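PDB 6YHH: beta-N-acetylglucosaminidase-like protein Glycoside hydrolase family 20 from Flavobacterium johnsoniae, which probably hydrolyses terminal beta-linked N-acetylglucosamine from chitin oligosaccharides during bacterial chitin degradation. Local coordinates for residues G365-L370 against H381-P386; K405-N410 against R442-E447; N341-T346 against I369-L374; Q394-A399 against P428-A433. All blocks are in the same frame, centred on the assembly; numbering follows the deposited sequence.

Contact 1: G365-L370 against H381-P386; sequences GWEEIL and HSWRGP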
loop_
_atom_site.group_PDB
_atom_site.type_symbol
_atom_site.label_atom_id
_atom_site.label_comp_id
_atom_site.label_asym_id
_atom_site.label_seq_id
_atom_site.Cartn_x
_atom_site.Cartn_y
_atom_site.Cartn_z
ATOM N N GLY A 365 28.108 -12.412 11.693
ATOM C CA GLY A 365 28.570 -11.049 11.513
ATOM C C GLY A 365 29.144 -10.765 10.149
ATOM O O GLY A 365 29.559 -11.687 9.416
ATOM N N TRP A 366 29.221 -9.467 9.815
ATOM C CA TRP A 366 29.886 -9.027 8.597
ATOM C C TRP A 366 31.383 -9.405 8.651
ATOM O O TRP A 366 31.960 -9.574 9.725
ATOM C CB TRP A 366 29.732 -7.518 8.442
ATOM C CG TRP A 366 28.273 -7.092 8.326
ATOM C CD1 TRP A 366 27.588 -6.333 9.227
ATOM C CD2 TRP A 366 27.356 -7.336 7.230
ATOM N NE1 TRP A 366 26.288 -6.213 8.824
ATOM C CE2 TRP A 366 26.121 -6.802 7.605
ATOM C CE3 TRP A 366 27.443 -8.000 5.975
ATOM C CZ2 TRP A 366 25.008 -6.859 6.803
ATOM C CZ3 TRP A 366 26.340 -8.021 5.169
ATOM C CH2 TRP A 366 25.136 -7.444 5.571
ATOM N N GLU A 367 31.974 -9.625 7.495
ATOM C CA GLU A 367 33.282 -10.282 7.382
ATOM C C GLU A 367 34.393 -9.690 8.246
ATOM O O GLU A 367 35.373 -10.408 8.563
ATOM C CB GLU A 367 33.664 -10.307 5.896
ATOM C CG GLU A 367 33.992 -8.941 5.318
ATOM C CD GLU A 367 34.335 -9.013 3.874
ATOM O OE1 GLU A 367 33.426 -9.347 3.097
ATOM O OE2 GLU A 367 35.521 -8.717 3.527
ATOM N N GLU A 368 34.320 -8.408 8.569
ATOM C CA GLU A 368 35.322 -7.792 9.464
ATOM C C GLU A 368 35.552 -8.521 10.745
ATOM O O GLU A 368 36.696 -8.441 11.292
ATOM C CB GLU A 368 35.098 -6.322 9.725
ATOM C CG GLU A 368 35.123 -5.478 8.450
ATOM C CD GLU A 368 33.762 -5.207 7.811
ATOM O OE1 GLU A 368 32.941 -6.168 7.744
ATOM O OE2 GLU A 368 33.539 -4.029 7.330
ATOM N N ILE A 369 34.567 -9.278 11.218
ATOM C CA ILE A 369 34.728 -10.005 12.458
ATOM C C ILE A 369 35.743 -11.133 12.412
ATOM O O ILE A 369 36.205 -11.623 13.475
ATOM C CB ILE A 369 33.400 -10.536 13.092
ATOM C CG1 ILE A 369 32.757 -11.636 12.261
ATOM C CG2 ILE A 369 32.425 -9.347 13.321
ATOM C CD1 ILE A 369 31.678 -12.402 13.001
ATOM N N LEU A 370 36.076 -11.575 11.221
ATOM C CA LEU A 370 36.988 -12.696 11.082
ATOM C C LEU A 370 38.471 -12.305 11.221
ATOM O O LEU A 370 39.048 -11.716 10.309
ATOM C CB LEU A 370 36.692 -13.396 9.743
ATOM C CG LEU A 370 37.491 -14.627 9.377
ATOM C CD1 LEU A 370 37.611 -15.592 10.513
ATOM C CD2 LEU A 370 37.139 -15.331 8.064
ATOM N N HIS A 381 29.629 -13.187 7.102
ATOM C CA HIS A 381 28.810 -12.599 6.067
ATOM C C HIS A 381 29.728 -11.803 5.134
ATOM O O HIS A 381 30.198 -10.723 5.464
ATOM C CB HIS A 381 27.713 -11.753 6.728
ATOM C CG HIS A 381 26.556 -11.479 5.842
ATOM N ND1 HIS A 381 25.390 -10.963 6.341
ATOM C CD2 HIS A 381 26.373 -11.633 4.496
ATOM C CE1 HIS A 381 24.515 -10.826 5.362
ATOM N NE2 HIS A 381 25.083 -11.193 4.222
ATOM N N SER A 382 29.998 -12.386 3.957
ATOM C CA SER A 382 30.895 -11.832 2.985
ATOM C C SER A 382 30.214 -10.754 2.143
ATOM O O SER A 382 29.294 -11.057 1.368
ATOM C CB SER A 382 31.394 -12.966 2.064
ATOM O OG SER A 382 32.267 -12.482 1.050
ATOM N N TRP A 383 30.738 -9.535 2.224
ATOM C CA TRP A 383 30.136 -8.364 1.586
ATOM C C TRP A 383 31.062 -7.435 0.818
ATOM O O TRP A 383 30.563 -6.698 -0.117
ATOM C CB TRP A 383 29.360 -7.557 2.608
ATOM C CG TRP A 383 30.197 -6.700 3.502
ATOM C CD1 TRP A 383 30.728 -7.057 4.674
ATOM C CD2 TRP A 383 30.495 -5.296 3.338
ATOM N NE1 TRP A 383 31.381 -5.998 5.280
ATOM C CE2 TRP A 383 31.248 -4.892 4.485
ATOM C CE3 TRP A 383 30.243 -4.351 2.334
ATOM C CZ2 TRP A 383 31.727 -3.598 4.639
ATOM C CZ3 TRP A 383 30.684 -3.059 2.517
ATOM C CH2 TRP A 383 31.467 -2.706 3.636
ATOM N N ARG A 384 32.365 -7.501 1.080
ATOM C CA ARG A 384 33.316 -6.589 0.442
ATOM C C ARG A 384 33.836 -7.108 -0.860
ATOM O O ARG A 384 34.039 -8.304 -1.039
ATOM C CB ARG A 384 34.409 -6.251 1.447
ATOM C CG ARG A 384 33.867 -5.592 2.692
ATOM C CD ARG A 384 34.912 -5.407 3.739
ATOM N NE ARG A 384 35.867 -4.497 3.257
ATOM C CZ ARG A 384 37.125 -4.606 3.629
ATOM N NH1 ARG A 384 37.482 -5.630 4.438
ATOM N NH2 ARG A 384 38.002 -3.722 3.177
ATOM N N GLY A 385 34.110 -6.185 -1.759
ATOM C CA GLY A 385 34.530 -6.501 -3.104
ATOM C C GLY A 385 35.165 -5.259 -3.722
ATOM O O GLY A 385 35.746 -4.438 -3.027
ATOM N N PRO A 386 35.040 -5.079 -5.021
ATOM C CA PRO A 386 35.750 -3.958 -5.641
ATOM C C PRO A 386 35.397 -2.558 -5.161
ATOM O O PRO A 386 36.229 -1.685 -5.175
ATOM C CB PRO A 386 35.446 -4.129 -7.149
ATOM C CG PRO A 386 34.160 -4.938 -7.172
ATOM C CD PRO A 386 34.335 -5.904 -6.000
#
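His381 and Trp366 pair where strands 379-382 and 362-366 end, side by side and parallel in the (beta/alpha)8 barrel of the family 20 catalytic domain. His381 N bonds to Gly365 O at 2.8 Å, and the His381 carbonyl takes a weak bond from Glu367 N as strand 362-366 passes into a 3-10 turn. A first torsion of -160° swings the imidazole away from its own backbone N and lays it alongside the indole of Trp366. The two form an offset stack with planes 16° apart: Trp366 CZ3 sits over the centre of the imidazole, 3.3 Å from His381 ND1. Bonds from His381 to His312 and Ser409, and from Trp366 to Glu230, fix how both rings are turned. Ser382 points away from the turn, its hydroxyl bonded to that of Ser395, which also reaches Glu367 OE1. Glu367 OE1 takes two amides as well: Trp383 N at 2.8 Å, nearly along the C-O axis, and Arg384 N at 2.9 Å, from above the carboxylate plane. The indole of Trp383 presents a face to the edge of Trp366, while its NE1 gives Glu368 OE1 an almost straight bond of 2.9 Å (175°) lying in the ring plane. Glu368 OE2 in turn accepts from the backbone N of Glu317, the predicted proton donor, consistent with Trp383 lining the likely active site. Arg384 finally runs its aliphatic chain past Glu367, with Arg384 CD 3.4 Å from Glu367 OE2 and NH1 in a long salt bridge to the same oxygen at 3.8 Å.

Contact 2: K405-N410 against R442-E447; sequences KTVLSN and RILGGE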
loop_
_atom_site.group_PDB
_atom_site.type_symbol
_atom_site.label_atom_id
_atom_site.label_comp_id
_atom_site.label_asym_id
_atom_site.label_seq_id
_atom_site.Cartn_x
_atom_site.Cartn_y
_atom_site.Cartn_z
ATOM N N LYS A 405 31.421 -21.190 8.137
ATOM C CA LYS A 405 30.264 -21.143 7.258
ATOM C C LYS A 405 30.030 -19.710 6.818
ATOM O O LYS A 405 30.289 -18.827 7.621
ATOM C CB LYS A 405 29.046 -21.611 7.962
ATOM C CG LYS A 405 29.137 -23.054 8.387
ATOM C CD LYS A 405 27.895 -23.629 8.985
ATOM C CE LYS A 405 27.498 -23.031 10.327
ATOM N NZ LYS A 405 28.630 -23.235 11.298
ATOM N N THR A 406 29.643 -19.544 5.560
ATOM C CA THR A 406 29.605 -18.195 4.963
ATOM C C THR A 406 28.329 -17.969 4.151
ATOM O O THR A 406 27.844 -18.869 3.550
ATOM C CB THR A 406 30.863 -17.983 4.097
ATOM O OG1 THR A 406 32.038 -18.098 4.951
ATOM C CG2 THR A 406 30.967 -16.642 3.565
ATOM N N VAL A 407 27.907 -16.712 4.091
ATOM C CA VAL A 407 26.813 -16.266 3.228
ATOM C C VAL A 407 27.345 -15.128 2.397
ATOM O O VAL A 407 28.021 -14.242 2.929
ATOM C CB VAL A 407 25.615 -15.724 4.112
ATOM C CG1 VAL A 407 24.517 -15.108 3.243
ATOM C CG2 VAL A 407 25.004 -16.843 4.937
ATOM N N LEU A 408 27.065 -15.160 1.084
ATOM C CA LEU A 408 27.534 -14.157 0.153
ATOM C C LEU A 408 26.454 -13.070 -0.020
ATOM O O LEU A 408 25.318 -13.327 -0.453
ATOM C CB LEU A 408 27.875 -14.747 -1.171
ATOM C CG LEU A 408 28.533 -13.751 -2.107
ATOM C CD1 LEU A 408 29.854 -13.204 -1.597
ATOM C CD2 LEU A 408 28.692 -14.181 -3.569
ATOM N N SER A 409 26.809 -11.835 0.312
ATOM C CA SER A 409 26.052 -10.634 -0.140
ATOM C C SER A 409 26.782 -9.731 -1.136
ATOM O O SER A 409 26.096 -9.006 -1.883
ATOM C CB SER A 409 25.469 -9.797 1.032
ATOM O OG SER A 409 24.409 -10.538 1.608
ATOM N N ASN A 410 28.107 -9.761 -1.166
ATOM C CA ASN A 410 28.832 -9.033 -2.192
ATOM C C ASN A 410 28.289 -9.411 -3.582
ATOM O O ASN A 410 28.085 -10.624 -3.835
ATOM C CB ASN A 410 30.329 -9.415 -2.196
ATOM C CG ASN A 410 31.118 -8.558 -3.170
ATOM O OD1 ASN A 410 31.474 -8.996 -4.290
ATOM N ND2 ASN A 410 31.197 -7.260 -2.835
ATOM N N ARG A 442 30.307 -25.377 3.210
ATOM C CA ARG A 442 30.283 -24.208 4.109
ATOM C C ARG A 442 29.636 -22.990 3.442
ATOM O O ARG A 442 29.403 -22.029 4.143
ATOM C CB ARG A 442 31.702 -23.837 4.547
ATOM C CG ARG A 442 32.258 -24.815 5.593
ATOM C CD ARG A 442 33.691 -24.492 6.005
ATOM N NE ARG A 442 34.205 -25.699 6.658
ATOM C CZ ARG A 442 35.362 -26.306 6.372
ATOM N NH1 ARG A 442 36.278 -25.849 5.518
ATOM N NH2 ARG A 442 35.594 -27.462 6.994
ATOM N N ILE A 443 29.469 -22.972 2.116
ATOM C CA ILE A 443 28.786 -21.869 1.469
ATOM C C ILE A 443 27.284 -22.059 1.654
ATOM O O ILE A 443 26.609 -22.886 0.984
ATOM C CB ILE A 443 29.156 -21.779 0.001
ATOM C CG1 ILE A 443 30.667 -21.588 -0.165
ATOM C CG2 ILE A 443 28.467 -20.595 -0.659
ATOM C CD1 ILE A 443 31.210 -21.793 -1.576
ATOM N N LEU A 444 26.751 -21.396 2.635
ATOM C CA LEU A 444 25.341 -21.623 2.981
ATOM C C LEU A 444 24.409 -21.068 1.890
ATOM O O LEU A 444 23.299 -21.582 1.691
ATOM C CB LEU A 444 24.952 -20.948 4.319
ATOM C CG LEU A 444 25.731 -21.436 5.509
ATOM C CD1 LEU A 444 25.364 -20.732 6.806
ATOM C CD2 LEU A 444 25.520 -22.933 5.686
ATOM N N GLY A 445 24.812 -19.982 1.223
ATOM C CA GLY A 445 23.965 -19.376 0.222
ATOM C C GLY A 445 24.261 -17.903 0.077
ATOM O O GLY A 445 25.419 -17.466 0.223
ATOM N N GLY A 446 23.229 -17.124 -0.254
ATOM C CA GLY A 446 23.443 -15.687 -0.512
ATOM C C GLY A 446 22.256 -14.883 -0.059
ATOM O O GLY A 446 21.192 -15.433 0.265
ATOM N N GLU A 447 22.469 -13.565 -0.080
ATOM C CA GLU A 447 21.453 -12.656 0.311
ATOM C C GLU A 447 21.532 -11.308 -0.397
ATOM O O GLU A 447 22.583 -10.667 -0.373
ATOM C CB GLU A 447 21.602 -12.527 1.794
ATOM C CG GLU A 447 20.681 -11.657 2.479
ATOM C CD GLU A 447 20.955 -11.743 4.011
ATOM O OE1 GLU A 447 21.426 -10.726 4.550
ATOM O OE2 GLU A 447 20.687 -12.798 4.664
#
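Leu444 meets two side chains of the segment 405-410, crossing Val407 at about a right angle and slanting past Lys405. Strands 406-408 and 443-450 are parallel neighbours in the (beta/alpha)8 barrel, the latter closing onto the first strand, 146-152. Val407 CG2 meets Leu444 CB at 4.2 Å, and Lys405 rests its CB and CD on the two methyls of Leu444. The backbones pair Thr406 with Ile443 but Leu408 with Gly446, so the second strand spends one residue more, consistent with a beta bulge. Thr406 N bonds to Arg442 O and Leu444 N to Thr406 O, both at 2.9 Å; further on, Leu408 N finds Gly445 O at 3.0 Å. Gly445 adopts angles at which a CB would collide with the preceding carbonyl oxygen. The Glu447 side chain, extended through CG, carries its carboxylate to His179 and Trp146, its CB lying near Val407 CG1. Beside Glu447 CB, the Ser409 hydroxyl reaches the backbone carbonyl of Glu447 and, outside the pair, His381 NE2. With an alanine here in place of Ser409, the Glu447 carbonyl would probably lose its hydroxyl donor and His381 NE2 its partner. Ser409 OG stands 2.7 Å from Glu447 O, tilted 26° from the carbonyl plane.

Contact 3: N341-T346 against I369-L374; sequences NHELQT and ILTKDL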
loop_
_atom_site.group_PDB
_atom_site.type_symbol
_atom_site.label_atom_id
_atom_site.label_comp_id
_atom_site.label_asym_id
_atom_site.label_seq_id
_atom_site.Cartn_x
_atom_site.Cartn_y
_atom_site.Cartn_z
ATOM N N ASN A 341 42.932 -3.264 15.541
ATOM C CA ASN A 341 41.500 -3.007 15.813
ATOM C C ASN A 341 40.661 -4.226 15.474
ATOM O O ASN A 341 39.703 -4.514 16.186
ATOM C CB ASN A 341 41.029 -1.707 15.156
ATOM C CG ASN A 341 41.521 -0.485 15.900
ATOM O OD1 ASN A 341 41.707 -0.495 17.110
ATOM N ND2 ASN A 341 41.759 0.542 15.187
ATOM N N HIS A 342 40.926 -4.865 14.327
ATOM C CA HIS A 342 40.148 -6.054 13.980
ATOM C C HIS A 342 40.301 -7.156 15.033
ATOM O O HIS A 342 39.309 -7.813 15.376
ATOM C CB HIS A 342 40.547 -6.562 12.595
ATOM C CG HIS A 342 39.947 -5.750 11.492
ATOM N ND1 HIS A 342 38.794 -5.024 11.664
ATOM C CD2 HIS A 342 40.318 -5.571 10.203
ATOM C CE1 HIS A 342 38.485 -4.419 10.528
ATOM N NE2 HIS A 342 39.386 -4.749 9.623
ATOM N N GLU A 343 41.507 -7.341 15.580
ATOM C CA GLU A 343 41.692 -8.327 16.665
ATOM C C GLU A 343 40.890 -7.938 17.892
ATOM O O GLU A 343 40.260 -8.796 18.547
ATOM C CB GLU A 343 43.187 -8.492 17.039
ATOM C CG GLU A 343 43.932 -9.211 15.926
ATOM C CD GLU A 343 45.423 -9.369 16.260
ATOM O OE1 GLU A 343 45.875 -9.048 17.377
ATOM O OE2 GLU A 343 46.072 -10.015 15.470
ATOM N N LEU A 344 40.883 -6.648 18.196
ATOM C CA LEU A 344 40.109 -6.199 19.337
ATOM C C LEU A 344 38.604 -6.356 19.119
ATOM O O LEU A 344 37.821 -6.702 20.015
ATOM C CB LEU A 344 40.477 -4.759 19.640
ATOM C CG LEU A 344 39.666 -3.993 20.698
ATOM C CD1 LEU A 344 39.677 -4.691 22.024
ATOM C CD2 LEU A 344 40.163 -2.559 20.846
ATOM N N GLN A 345 38.179 -6.087 17.882
ATOM C CA GLN A 345 36.765 -6.239 17.542
ATOM C C GLN A 345 36.347 -7.708 17.559
ATOM O O GLN A 345 35.230 -8.045 17.979
ATOM C CB GLN A 345 36.447 -5.605 16.194
ATOM C CG GLN A 345 34.956 -5.473 15.982
ATOM C CD GLN A 345 34.607 -4.984 14.579
ATOM O OE1 GLN A 345 35.263 -4.136 14.033
ATOM N NE2 GLN A 345 33.575 -5.538 14.011
ATOM N N THR A 346 37.245 -8.605 17.171
ATOM C CA THR A 346 36.932 -10.035 17.265
ATOM C C THR A 346 36.850 -10.449 18.741
ATOM O O THR A 346 35.981 -11.221 19.125
ATOM C CB THR A 346 38.030 -10.834 16.566
ATOM O OG1 THR A 346 37.981 -10.558 15.131
ATOM C CG2 THR A 346 37.803 -12.370 16.796
ATOM N N ILE A 369 34.567 -9.278 11.218
ATOM C CA ILE A 369 34.728 -10.005 12.458
ATOM C C ILE A 369 35.743 -11.133 12.412
ATOM O O ILE A 369 36.205 -11.623 13.475
ATOM C CB ILE A 369 33.400 -10.536 13.092
ATOM C CG1 ILE A 369 32.757 -11.636 12.261
ATOM C CG2 ILE A 369 32.425 -9.347 13.321
ATOM C CD1 ILE A 369 31.678 -12.402 13.001
ATOM N N LEU A 370 36.076 -11.575 11.221
ATOM C CA LEU A 370 36.988 -12.696 11.082
ATOM C C LEU A 370 38.471 -12.305 11.221
ATOM O O LEU A 370 39.048 -11.716 10.309
ATOM C CB LEU A 370 36.692 -13.396 9.743
ATOM C CG LEU A 370 37.491 -14.627 9.377
ATOM C CD1 LEU A 370 37.611 -15.592 10.513
ATOM C CD2 LEU A 370 37.139 -15.331 8.064
ATOM N N THR A 371 38.982 -12.609 12.416
ATOM C CA THR A 371 40.410 -12.755 12.686
ATOM C C THR A 371 40.604 -14.101 13.392
ATOM O O THR A 371 39.647 -14.797 13.673
ATOM C CB THR A 371 41.029 -11.587 13.412
ATOM O OG1 THR A 371 40.487 -11.509 14.723
ATOM C CG2 THR A 371 40.815 -10.285 12.635
ATOM N N LYS A 372 41.882 -14.480 13.678
ATOM C CA LYS A 372 42.171 -15.873 14.027
ATOM C C LYS A 372 41.381 -16.421 15.203
ATOM O O LYS A 372 40.956 -17.597 15.199
ATOM C CB LYS A 372 43.713 -16.042 14.165
ATOM C CG LYS A 372 44.251 -15.386 15.384
ATOM N N ASP A 373 41.066 -15.636 16.203
ATOM C CA ASP A 373 40.425 -16.200 17.375
ATOM C C ASP A 373 38.869 -16.198 17.309
ATOM O O ASP A 373 38.228 -16.493 18.297
ATOM C CB ASP A 373 40.856 -15.447 18.621
ATOM C CG ASP A 373 42.333 -15.662 19.006
ATOM O OD1 ASP A 373 43.022 -16.467 18.406
ATOM O OD2 ASP A 373 42.766 -14.959 19.972
ATOM N N LEU A 374 38.259 -15.760 16.200
ATOM C CA LEU A 374 36.832 -15.964 16.029
ATOM C C LEU A 374 36.489 -17.427 16.061
ATOM O O LEU A 374 37.087 -18.170 15.284
ATOM C CB LEU A 374 36.392 -15.384 14.667
ATOM C CG LEU A 374 34.888 -15.322 14.462
ATOM C CD1 LEU A 374 34.189 -14.378 15.430
ATOM C CD2 LEU A 374 34.546 -14.951 13.009
#
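The flat carbonyl group of Ile369 is met from above, with the hydroxyl of Thr346 lying 49° out of its plane and Thr346 OG1 donating to Ile369 O at 2.7 Å. The Gln345 side chain crosses that of Ile369 at about a right angle, and Gln345 NE2 of its amide touches Ile369 CG2 at 4.0 Å; that same nitrogen is held by the carbonyl of Gly315. His342 contributes CB rather than its ring, packing on Thr371 CG2 at 3.7 Å. Thr346 carries most of the contact. Its first torsion, -67°, puts OG1 beside the backbone N and aims CG2 at the type I turn from Thr371 to Leu374, where Thr346 CG2 comes within 3.5 Å of Leu374 N and also packs on Leu374 CB. OG1 of Thr346 and OG1 of Thr371 stand 2.7 Å apart, so two polar groups of the loop converge on one helix hydroxyl. A valine in place of Thr346 would probably leave the Ile369 carbonyl without this donor and set a methyl against the Thr371 hydroxyl. The arrangement is a helix-to-loop packing of the (beta/alpha)8 barrel, in which the first turns of helix 341-358 hold the loop that follows the next strand, 362-366.

Contact 4: Q394-A399 against P428-A433; sequences QSLVDA and PMPKGA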
loop_
_atom_site.group_PDB
_atom_site.type_symbol
_atom_site.label_atom_id
_atom_site.label_comp_id
_atom_site.label_asym_id
_atom_site.label_seq_id
_atom_site.Cartn_x
_atom_site.Cartn_y
_atom_site.Cartn_z
ATOM N N GLN A 394 36.365 -12.866 -2.537
ATOM C CA GLN A 394 37.578 -13.403 -1.912
ATOM C C GLN A 394 37.402 -13.610 -0.399
ATOM O O GLN A 394 37.943 -14.523 0.179
ATOM C CB GLN A 394 38.766 -12.464 -2.154
ATOM C CG GLN A 394 40.122 -13.066 -1.761
ATOM C CD GLN A 394 40.455 -14.324 -2.579
ATOM O OE1 GLN A 394 40.319 -14.329 -3.820
ATOM N NE2 GLN A 394 40.798 -15.397 -1.894
ATOM N N SER A 395 36.642 -12.747 0.293
ATOM C CA SER A 395 36.514 -12.950 1.700
ATOM C C SER A 395 35.735 -14.234 2.015
ATOM O O SER A 395 35.841 -14.796 3.120
ATOM C CB SER A 395 35.877 -11.740 2.384
ATOM O OG SER A 395 34.637 -11.371 1.778
ATOM N N LEU A 396 34.884 -14.648 1.058
ATOM C CA LEU A 396 34.127 -15.861 1.234
ATOM C C LEU A 396 35.058 -17.068 1.066
ATOM O O LEU A 396 34.994 -18.003 1.854
ATOM C CB LEU A 396 32.954 -15.946 0.242
ATOM C CG LEU A 396 32.173 -17.235 0.139
ATOM C CD1 LEU A 396 30.756 -17.042 -0.311
ATOM C CD2 LEU A 396 32.829 -18.251 -0.827
ATOM N N VAL A 397 35.843 -17.019 0.011
ATOM C CA VAL A 397 36.874 -18.074 -0.258
ATOM C C VAL A 397 37.749 -18.225 0.951
ATOM O O VAL A 397 37.923 -19.336 1.491
ATOM C CB VAL A 397 37.726 -17.713 -1.435
ATOM C CG1 VAL A 397 38.882 -18.721 -1.509
ATOM C CG2 VAL A 397 36.884 -17.788 -2.699
ATOM N N ASP A 398 38.272 -17.125 1.438
ATOM C CA ASP A 398 39.132 -17.175 2.647
ATOM C C ASP A 398 38.452 -17.741 3.899
ATOM O O ASP A 398 39.036 -18.488 4.654
ATOM C CB ASP A 398 39.742 -15.806 2.937
ATOM C CG ASP A 398 40.683 -15.309 1.809
ATOM O OD1 ASP A 398 40.984 -16.083 0.871
ATOM O OD2 ASP A 398 41.083 -14.110 1.816
ATOM N N ALA A 399 37.207 -17.364 4.150
ATOM C CA ALA A 399 36.506 -17.821 5.298
ATOM C C ALA A 399 36.208 -19.308 5.225
ATOM O O ALA A 399 36.389 -20.024 6.205
ATOM C CB ALA A 399 35.173 -17.067 5.449
ATOM N N PRO A 428 27.421 -17.500 -5.523
ATOM C CA PRO A 428 28.075 -17.709 -4.239
ATOM C C PRO A 428 29.250 -18.711 -4.311
ATOM O O PRO A 428 30.134 -18.694 -3.411
ATOM C CB PRO A 428 26.958 -18.249 -3.373
ATOM C CG PRO A 428 25.685 -17.756 -4.033
ATOM C CD PRO A 428 25.982 -17.823 -5.481
ATOM N N MET A 429 29.250 -19.577 -5.322
ATOM C CA MET A 429 30.371 -20.524 -5.546
ATOM C C MET A 429 31.471 -19.900 -6.337
ATOM O O MET A 429 31.312 -19.501 -7.515
ATOM C CB MET A 429 29.928 -21.800 -6.259
ATOM C CG MET A 429 31.008 -22.884 -6.357
ATOM S SD MET A 429 31.258 -23.731 -4.785
ATOM C CE MET A 429 29.576 -24.453 -4.622
ATOM N N PRO A 430 32.620 -19.754 -5.684
ATOM C CA PRO A 430 33.717 -19.111 -6.427
ATOM C C PRO A 430 34.264 -20.024 -7.528
ATOM O O PRO A 430 34.135 -21.274 -7.428
ATOM C CB PRO A 430 34.798 -18.899 -5.350
ATOM C CG PRO A 430 34.574 -20.045 -4.375
ATOM C CD PRO A 430 33.055 -20.237 -4.351
ATOM N N LYS A 431 34.812 -19.385 -8.569
ATOM C CA LYS A 431 35.553 -20.058 -9.676
ATOM C C LYS A 431 37.045 -20.172 -9.315
ATOM O O LYS A 431 37.588 -19.355 -8.549
ATOM C CB LYS A 431 35.406 -19.281 -11.002
ATOM N N GLY A 432 37.678 -21.222 -9.834
ATOM C CA GLY A 432 39.107 -21.474 -9.644
ATOM C C GLY A 432 39.689 -21.382 -8.238
ATOM O O GLY A 432 40.849 -20.958 -8.093
ATOM N N ALA A 433 38.917 -21.782 -7.211
ATOM C CA ALA A 433 39.420 -21.817 -5.829
ATOM C C ALA A 433 39.785 -23.257 -5.346
ATOM O O ALA A 433 40.156 -23.472 -4.172
ATOM C CB ALA A 433 38.401 -21.152 -4.894
#
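Val397 and Pro430 mark the nearest approach of the two backbones, their CA atoms 7.0 Å apart, where a helix runs past an irregular segment. The helix, 394-401, is one of the outer helices of the (beta/alpha)8 barrel, making the beta-alpha-beta crossover from strand 379-382 to its parallel neighbour 406-408; the segment 428-433 belongs to the long connection between strands 406-408 and 443-450. Side chains of two consecutive helix residues carry the packing, which is apolar apart from one backbone carbonyl. Leu396 reaches over with both methyls: Leu396 CD1 comes to 3.6 Å from Pro428 O, while CD2 meets Pro430 CD at 4.1 Å, the leucine crossing the proline at about a right angle. The same side chain leans on Thr406 and Leu408 of the barrel, and Ile443 lies against Leu396, Pro428 and Pro430 alike, joining the loop prolines to the helix. Val397 divides its branches. With a first torsion of 171° CG1 is turned from the backbone N toward Ala433, and CG2 is left to press on the ring of Pro430. Between these two footholds the chain bends through Gly432, with its positive phi, and returns the Ala433 methyl to the helix; the Ala433 carbonyl accepts a bond from Lys401 near the helix end. On the helix itself, Gln394 NE2 donates to Asp398 OD1 at 2.9 Å, one turn on. The Pro430 ring offers Val397 CG2 two carbons at once, CB and CG, each 3.6 Å away.

All four contacts belong to one barrel. Contacts 1 and 2 share its sheet, strands 379-382 and 406-408 being neighbours, with centres 10 Å apart and His381 NE2 bonded to Ser409 OG at 2.8 Å. Contact 4 touches both: Ser395 OG reaches Glu367 OE1 of contact 1 at 2.7 Å, and Ile443 CD1 of contact 2 packs on Pro430 CD at 3.7 Å. Contact 3 shares Ile369 and Leu370 with contact 1, and Leu370 CD2 touches Ala399 CB of contact 4. Contact 1 is nearest the predicted active site: the Trp383 side chain is about 4 Å from that of Glu317 and from a bound Tris, probably from the crystallisation liquor, whereas the Gln345 side chain of contact 3 is about 8 Å from that of Glu317.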